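PDB 4P52: homoserine kinase, which probably catalyses the ATP-dependent phosphorylation of L-homoserine to O-phospho-L-homoserine on the way to threonine, as a member of the GHMP kinase family. Local coordinates for residues Q295-A298 and Q299-Q303; K269-D273 and A274-G278; N85-S88 and I89-R93. All blocks are in the same frame, centred on the assembly; numbering follows the deposited sequence.

Interaction 1 of 3, residues Q295-A298 and Q299-Q303; sequences QEAA and QKIGQ
The N-terminal turns of helix 295-310, in the C-terminal part of this GHMP kinase, set Q295 beside Q299 on one flank and A297 beside I301 on another. Four i to i+4 backbone bonds hold the turns together: Q299 N to Q295 O, K300 N to E296 O, I301 N to A297 O and G302 N to A298 O. Q299 N to Q295 O measures 3.0 Å and is close to straight, with 164° at the hydrogen. A298 O is also bonded by the hydroxyl of T196, so this carbonyl ties the helix to strand 194-200 as well as to its own next turn. On the buried flank A298 and I301 lie against S292 of strand 288-292, and A298 also packs on Y194.

On the solvent-exposed flank, Q295 and Q299 cross obliquely, both chains extended beyond CG, and their amide planes are only 22° apart. With CG of Q295 set opposite its own backbone N (chi1 165°), that carbon meets NE2 of Q299 at 3.3 Å; the contact is packing of an amide end on a methylene. K300 lays its CG 3.5 Å from E296 O before its chain bends away at chi3. I301 turns its CG1 branch back along the helix, and its CD1 comes within 3.2 Å of A297 O and 4.5 Å of A297 CB.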
loop_
_atom_site.group_PDB
_atom_site.type_symbol
_atom_site.label_atom_id
_atom_site.label_comp_id
_atom_site.label_asym_id
_atom_site.label_seq_id
_atom_site.Cartn_x
_atom_site.Cartn_y
_atom_site.Cartn_z
ATOM N N GLN A 295 16.490 17.385 12.435
ATOM C CA GLN A 295 16.605 17.307 13.877
ATOM C C GLN A 295 16.247 18.636 14.500
ATOM O O GLN A 295 15.382 18.718 15.363
ATOM C CB GLN A 295 18.025 16.956 14.260
ATOM C CG GLN A 295 18.317 17.210 15.722
ATOM C CD GLN A 295 19.439 16.340 16.239
ATOM O OE1 GLN A 295 19.200 15.262 16.808
ATOM N NE2 GLN A 295 20.662 16.773 16.017
ATOM N N GLU A 296 16.393 20.062 13.785
ATOM C CA GLU A 296 15.695 21.188 14.358
ATOM C C GLU A 296 14.186 20.949 14.445
ATOM O O GLU A 296 13.595 21.181 15.503
ATOM C CB GLU A 296 15.983 22.447 13.569
ATOM C CG GLU A 296 16.175 23.640 14.481
ATOM C CD GLU A 296 16.633 24.870 13.725
ATOM O OE1 GLU A 296 17.821 25.255 13.870
ATOM O OE2 GLU A 296 15.806 25.437 12.975
ATOM N N ALA A 297 13.573 20.475 13.355
ATOM C CA ALA A 297 12.114 20.313 13.301
ATOM C C ALA A 297 11.622 19.288 14.321
ATOM O O ALA A 297 10.643 19.533 15.020
ATOM C CB ALA A 297 11.634 19.965 11.885
ATOM N N ALA A 298 12.319 18.162 14.422
ATOM C CA ALA A 298 11.918 17.106 15.329
ATOM C C ALA A 298 11.920 17.626 16.760
ATOM O O ALA A 298 11.014 17.328 17.527
ATOM C CB ALA A 298 12.820 15.892 15.196
ATOM N N GLN A 299 12.925 18.411 17.111
ATOM C CA GLN A 299 13.010 18.936 18.465
ATOM C C GLN A 299 11.909 19.916 18.804
ATOM O O GLN A 299 11.298 19.804 19.881
ATOM C CB GLN A 299 14.370 19.540 18.752
ATOM C CG GLN A 299 15.395 18.470 19.096
ATOM C CD GLN A 299 16.828 18.931 18.846
ATOM O OE1 GLN A 299 17.083 20.124 18.651
ATOM N NE2 GLN A 299 17.769 17.991 18.859
ATOM N N LYS A 300 11.622 20.854 17.901
ATOM C CA LYS A 300 10.526 21.765 18.194
ATOM C C LYS A 300 9.122 21.096 18.147
ATOM O O LYS A 300 8.210 21.486 18.899
ATOM C CB LYS A 300 10.644 23.133 17.509
ATOM C CG LYS A 300 10.781 23.141 16.013
ATOM C CD LYS A 300 10.307 24.475 15.433
ATOM C CE LYS A 300 8.774 24.569 15.439
ATOM N NZ LYS A 300 8.247 25.758 14.717
ATOM N N ILE A 301 8.966 20.053 17.341
ATOM C CA ILE A 301 7.770 19.250 17.430
ATOM C C ILE A 301 7.643 18.625 18.827
ATOM O O ILE A 301 6.591 18.678 19.435
ATOM C CB ILE A 301 7.705 18.197 16.304
ATOM C CG1 ILE A 301 7.353 18.882 14.973
ATOM C CG2 ILE A 301 6.662 17.130 16.597
ATOM C CD1 ILE A 301 7.977 18.208 13.764
ATOM N N GLY A 302 8.723 18.048 19.327
ATOM C CA GLY A 302 8.746 17.450 20.643
ATOM C C GLY A 302 8.383 18.440 21.719
ATOM O O GLY A 302 7.582 18.127 22.591
ATOM N N GLN A 303 8.951 19.640 21.645
ATOM C CA GLN A 303 8.621 20.710 22.570
ATOM C C GLN A 303 7.155 21.129 22.541
ATOM O O GLN A 303 6.586 21.462 23.594
ATOM C CB GLN A 303 9.553 21.916 22.412
ATOM C CG GLN A 303 10.914 21.719 23.084
ATOM C CD GLN A 303 10.836 20.957 24.444
ATOM O OE1 GLN A 303 10.911 19.691 24.492
ATOM N NE2 GLN A 303 10.666 21.719 25.554
#

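Interaction 2 of 3, residues K269-D273 and A274-G278; sequences KAALD and AGALG
L272 O is gripped twice at the end of helix 264-273: G275 N donates to it at 2.9 Å, and a water donates to it at 2.6 Å. G275 N approaches from above the carbonyl plane, well off the lone pairs. The same water gives a second bond, 2.8 Å long, to A276 O, and thereby clips the last helical turn to the chain that leaves it. One residue earlier, A271 O takes A276 N at 3.1 Å (154° at the hydrogen) together with a weak bond from A274 N, whose stronger acceptor is A270 O.

Side chains follow these bonds. A276 directs its CB back at the helix, where the methyl lies 3.3 Å from A271 O and 4.3 Å from A271 CB. L272 starts out away from the departing chain, but with CG beside its backbone N (chi1 -68°) its CD2 swings round to 3.8 Å from A276 O and also touches the CA of G278. G275 makes the reversal with a positive phi of 99°. The bonds A276 N to A271 O and G275 N to L272 O, with the apolar pair A271 and A276 bracketing them, make up a classic Schellman motif, here leading from helix 264-273 into strand 278-281.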
loop_
_atom_site.group_PDB
_atom_site.type_symbol
_atom_site.label_atom_id
_atom_site.label_comp_id
_atom_site.label_asym_id
_atom_site.label_seq_id
_atom_site.Cartn_x
_atom_site.Cartn_y
_atom_site.Cartn_z
ATOM N N LYS A 269 -2.505 18.445 16.904
ATOM C CA LYS A 269 -2.558 19.757 16.304
ATOM C C LYS A 269 -1.295 20.531 16.592
ATOM O O LYS A 269 -0.801 21.251 15.731
ATOM C CB LYS A 269 -3.755 20.542 16.808
ATOM C CG LYS A 269 -4.095 21.704 15.894
ATOM C CD LYS A 269 -5.075 22.651 16.550
ATOM C CE LYS A 269 -4.971 24.036 15.931
ATOM N NZ LYS A 269 -5.731 24.966 16.810
ATOM N N ALA A 270 -0.761 20.388 17.798
ATOM C CA ALA A 270 0.460 21.096 18.138
ATOM C C ALA A 270 1.652 20.568 17.297
ATOM O O ALA A 270 2.478 21.342 16.826
ATOM C CB ALA A 270 0.729 21.008 19.642
ATOM N N ALA A 271 1.719 19.260 17.081
ATOM C CA ALA A 271 2.758 18.695 16.246
ATOM C C ALA A 271 2.622 19.180 14.808
ATOM O O ALA A 271 3.617 19.548 14.180
ATOM C CB ALA A 271 2.741 17.179 16.299
ATOM N N LEU A 272 1.403 19.186 14.278
ATOM C CA LEU A 272 1.206 19.648 12.902
ATOM C C LEU A 272 1.496 21.135 12.777
ATOM O O LEU A 272 2.187 21.530 11.845
ATOM C CB LEU A 272 -0.187 19.318 12.372
ATOM C CG LEU A 272 -0.443 17.830 12.155
ATOM C CD1 LEU A 272 -1.915 17.638 11.828
ATOM C CD2 LEU A 272 0.437 17.251 11.057
ATOM N N ASP A 273 1.036 21.955 13.727
ATOM C CA ASP A 273 1.427 23.391 13.723
ATOM C C ASP A 273 2.940 23.591 13.878
ATOM O O ASP A 273 3.461 24.572 13.397
ATOM C CB ASP A 273 0.681 24.231 14.760
ATOM C CG ASP A 273 -0.843 24.210 14.571
ATOM O OD1 ASP A 273 -1.330 23.734 13.514
ATOM O OD2 ASP A 273 -1.580 24.654 15.493
ATOM N N ALA A 274 3.664 22.669 14.512
ATOM C CA ALA A 274 5.110 22.869 14.604
ATOM C C ALA A 274 5.820 22.359 13.344
ATOM O O ALA A 274 7.041 22.405 13.253
ATOM C CB ALA A 274 5.691 22.265 15.879
ATOM N N GLY A 275 5.046 21.891 12.358
ATOM C CA GLY A 275 5.594 21.548 11.047
ATOM C C GLY A 275 5.852 20.063 10.844
ATOM O O GLY A 275 6.680 19.703 10.012
ATOM N N ALA A 276 5.160 19.190 11.572
ATOM C CA ALA A 276 5.350 17.760 11.374
ATOM C C ALA A 276 4.822 17.349 10.013
ATOM O O ALA A 276 3.840 17.915 9.546
ATOM C CB ALA A 276 4.632 16.966 12.451
ATOM N N LEU A 277 5.455 16.351 9.388
ATOM C CA LEU A 277 4.930 15.756 8.162
ATOM C C LEU A 277 3.575 15.165 8.430
ATOM O O LEU A 277 2.630 15.292 7.629
ATOM C CB LEU A 277 5.830 14.627 7.709
ATOM C CG LEU A 277 7.006 15.014 6.828
ATOM C CD1 LEU A 277 7.608 13.741 6.252
ATOM C CD2 LEU A 277 6.510 15.975 5.746
ATOM N N GLY A 278 3.496 14.500 9.577
ATOM C CA GLY A 278 2.292 13.827 9.984
ATOM C C GLY A 278 2.525 13.308 11.378
ATOM O O GLY A 278 3.668 13.271 11.870
HETATM O O HOH W 1 2.616 20.386 9.512
#

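Interaction 3 of 3, residues N85-S88 and I89-R93; sequences NTVS and ISILR
I91 reaches back one turn to V87. Its CB lies 3.6 Å from V87 O, CG1 comes nearer to that oxygen at 3.2 Å, and CD1 ends 3.8 Å from V87 CG1. The two side chains run side by side and point the same way; CG1 of I91 sits beside its backbone N (chi1 -66°), which brings CD1 back toward the turn of V87.

Ahead of them the helix is capped by N85, whose OD1 accepts from V87 N at 2.9 Å in the carbonyl plane; its ND2 bonds to P79 O. N85 O then takes I89 N, and CG1 and CD1 of I89 both rest against that oxygen.

T86 O is gripped twice by one residue: S90 OG donates at 2.7 Å and S90 N at 3.1 Å, arriving from opposite faces of its plane. That leaves the serine hydroxyl folded against its own helix, in a buried setting. T86 OG1 bonds instead to T125, and S88 OG to A82 O.

Helix 86-98 is the crossover of a beta-alpha-beta unit: V87, S88 and I91 pack on I106 of strand 103-110, N85 and S88 on strand 66-72, while T86 and S90 meet helix 120-135 and I89 meets L155 of helix 146-157.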
loop_
_atom_site.group_PDB
_atom_site.type_symbol
_atom_site.label_atom_id
_atom_site.label_comp_id
_atom_site.label_asym_id
_atom_site.label_seq_id
_atom_site.Cartn_x
_atom_site.Cartn_y
_atom_site.Cartn_z
ATOM N N ASN A 85 6.666 -16.167 31.272
ATOM C CA ASN A 85 7.359 -14.954 30.827
ATOM C C ASN A 85 7.839 -15.038 29.387
ATOM O O ASN A 85 8.418 -16.048 28.956
ATOM C CB ASN A 85 8.524 -14.585 31.754
ATOM C CG ASN A 85 9.118 -13.211 31.434
ATOM O OD1 ASN A 85 9.555 -12.957 30.310
ATOM N ND2 ASN A 85 9.145 -12.325 32.426
ATOM N N THR A 86 7.615 -13.954 28.663
ATOM C CA THR A 86 7.858 -13.941 27.237
ATOM C C THR A 86 9.313 -14.275 26.852
ATOM O O THR A 86 9.557 -15.032 25.910
ATOM C CB THR A 86 7.357 -12.624 26.587
ATOM O OG1 THR A 86 7.350 -12.788 25.178
ATOM C CG2 THR A 86 8.229 -11.422 26.939
ATOM N N VAL A 87 10.264 -13.751 27.616
ATOM C CA VAL A 87 11.678 -13.903 27.326
ATOM C C VAL A 87 12.137 -15.342 27.563
ATOM O O VAL A 87 12.807 -15.933 26.722
ATOM C CB VAL A 87 12.506 -12.944 28.192
ATOM C CG1 VAL A 87 13.990 -13.119 27.920
ATOM C CG2 VAL A 87 12.082 -11.505 27.953
ATOM N N SER A 88 11.768 -15.909 28.703
ATOM C CA SER A 88 12.135 -17.282 29.012
ATOM C C SER A 88 11.466 -18.311 28.085
ATOM O O SER A 88 12.091 -19.319 27.721
ATOM C CB SER A 88 11.904 -17.594 30.495
ATOM O OG SER A 88 10.710 -16.997 30.961
ATOM N N ILE A 89 10.219 -18.044 27.677
ATOM C CA ILE A 89 9.508 -18.947 26.757
ATOM C C ILE A 89 10.256 -18.981 25.433
ATOM O O ILE A 89 10.555 -20.051 24.916
ATOM C CB ILE A 89 8.012 -18.566 26.559
ATOM C CG1 ILE A 89 7.212 -18.817 27.848
ATOM C CG2 ILE A 89 7.382 -19.336 25.387
ATOM C CD1 ILE A 89 5.874 -18.086 27.897
ATOM N N SER A 90 10.582 -17.804 24.911
ATOM C CA SER A 90 11.341 -17.675 23.664
ATOM C C SER A 90 12.660 -18.433 23.652
ATOM O O SER A 90 12.971 -19.157 22.687
ATOM C CB SER A 90 11.662 -16.215 23.435
ATOM O OG SER A 90 10.468 -15.477 23.461
ATOM N N ILE A 91 13.441 -18.229 24.715
ATOM C CA ILE A 91 14.764 -18.810 24.839
ATOM C C ILE A 91 14.650 -20.317 25.018
ATOM O O ILE A 91 15.420 -21.082 24.432
ATOM C CB ILE A 91 15.512 -18.168 26.016
ATOM C CG1 ILE A 91 15.782 -16.690 25.711
ATOM C CG2 ILE A 91 16.786 -18.945 26.348
ATOM C CD1 ILE A 91 16.346 -15.912 26.878
ATOM N N LEU A 92 13.669 -20.750 25.810
ATOM C CA LEU A 92 13.445 -22.179 25.999
ATOM C C LEU A 92 13.133 -22.873 24.675
ATOM O O LEU A 92 13.656 -23.968 24.410
ATOM C CB LEU A 92 12.361 -22.440 27.044
ATOM C CG LEU A 92 12.174 -23.894 27.529
ATOM C CD1 LEU A 92 13.454 -24.593 28.022
ATOM C CD2 LEU A 92 11.061 -23.940 28.578
ATOM N N ARG A 93 12.315 -22.222 23.836
ATOM C CA ARG A 93 11.922 -22.782 22.543
ATOM C C ARG A 93 13.101 -22.837 21.616
ATOM O O ARG A 93 13.253 -23.801 20.863
ATOM C CB ARG A 93 10.780 -22.006 21.887
ATOM C CG ARG A 93 9.435 -22.088 22.613
ATOM C CD ARG A 93 8.875 -23.509 22.766
ATOM N NE ARG A 93 8.561 -24.152 21.485
ATOM C CZ ARG A 93 7.556 -23.804 20.679
ATOM N NH1 ARG A 93 6.747 -22.794 20.992
ATOM N NH2 ARG A 93 7.366 -24.462 19.543
#

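From the N terminus, interaction 3 comes first, then interaction 2, then interaction 1. Each is local and closes no more than a helical turn or helix end, so none nests in or crosses another. Interaction 3 starts the helix linking strands 66-72 and 103-110 of the larger mixed sheet. Interactions 2 and 1 lie on the other side of the chain's centre, their centres about 40 and 38 Å from that of interaction 3. These two touch, with centres about 10 Å apart: I301 CD1 packs 3.6 Å from A276 CA, and K300 CE lies 3.5 Å from A274 O. Thus the end of helix 264-273 rests on helix 295-310, beside the four-stranded antiparallel sheet.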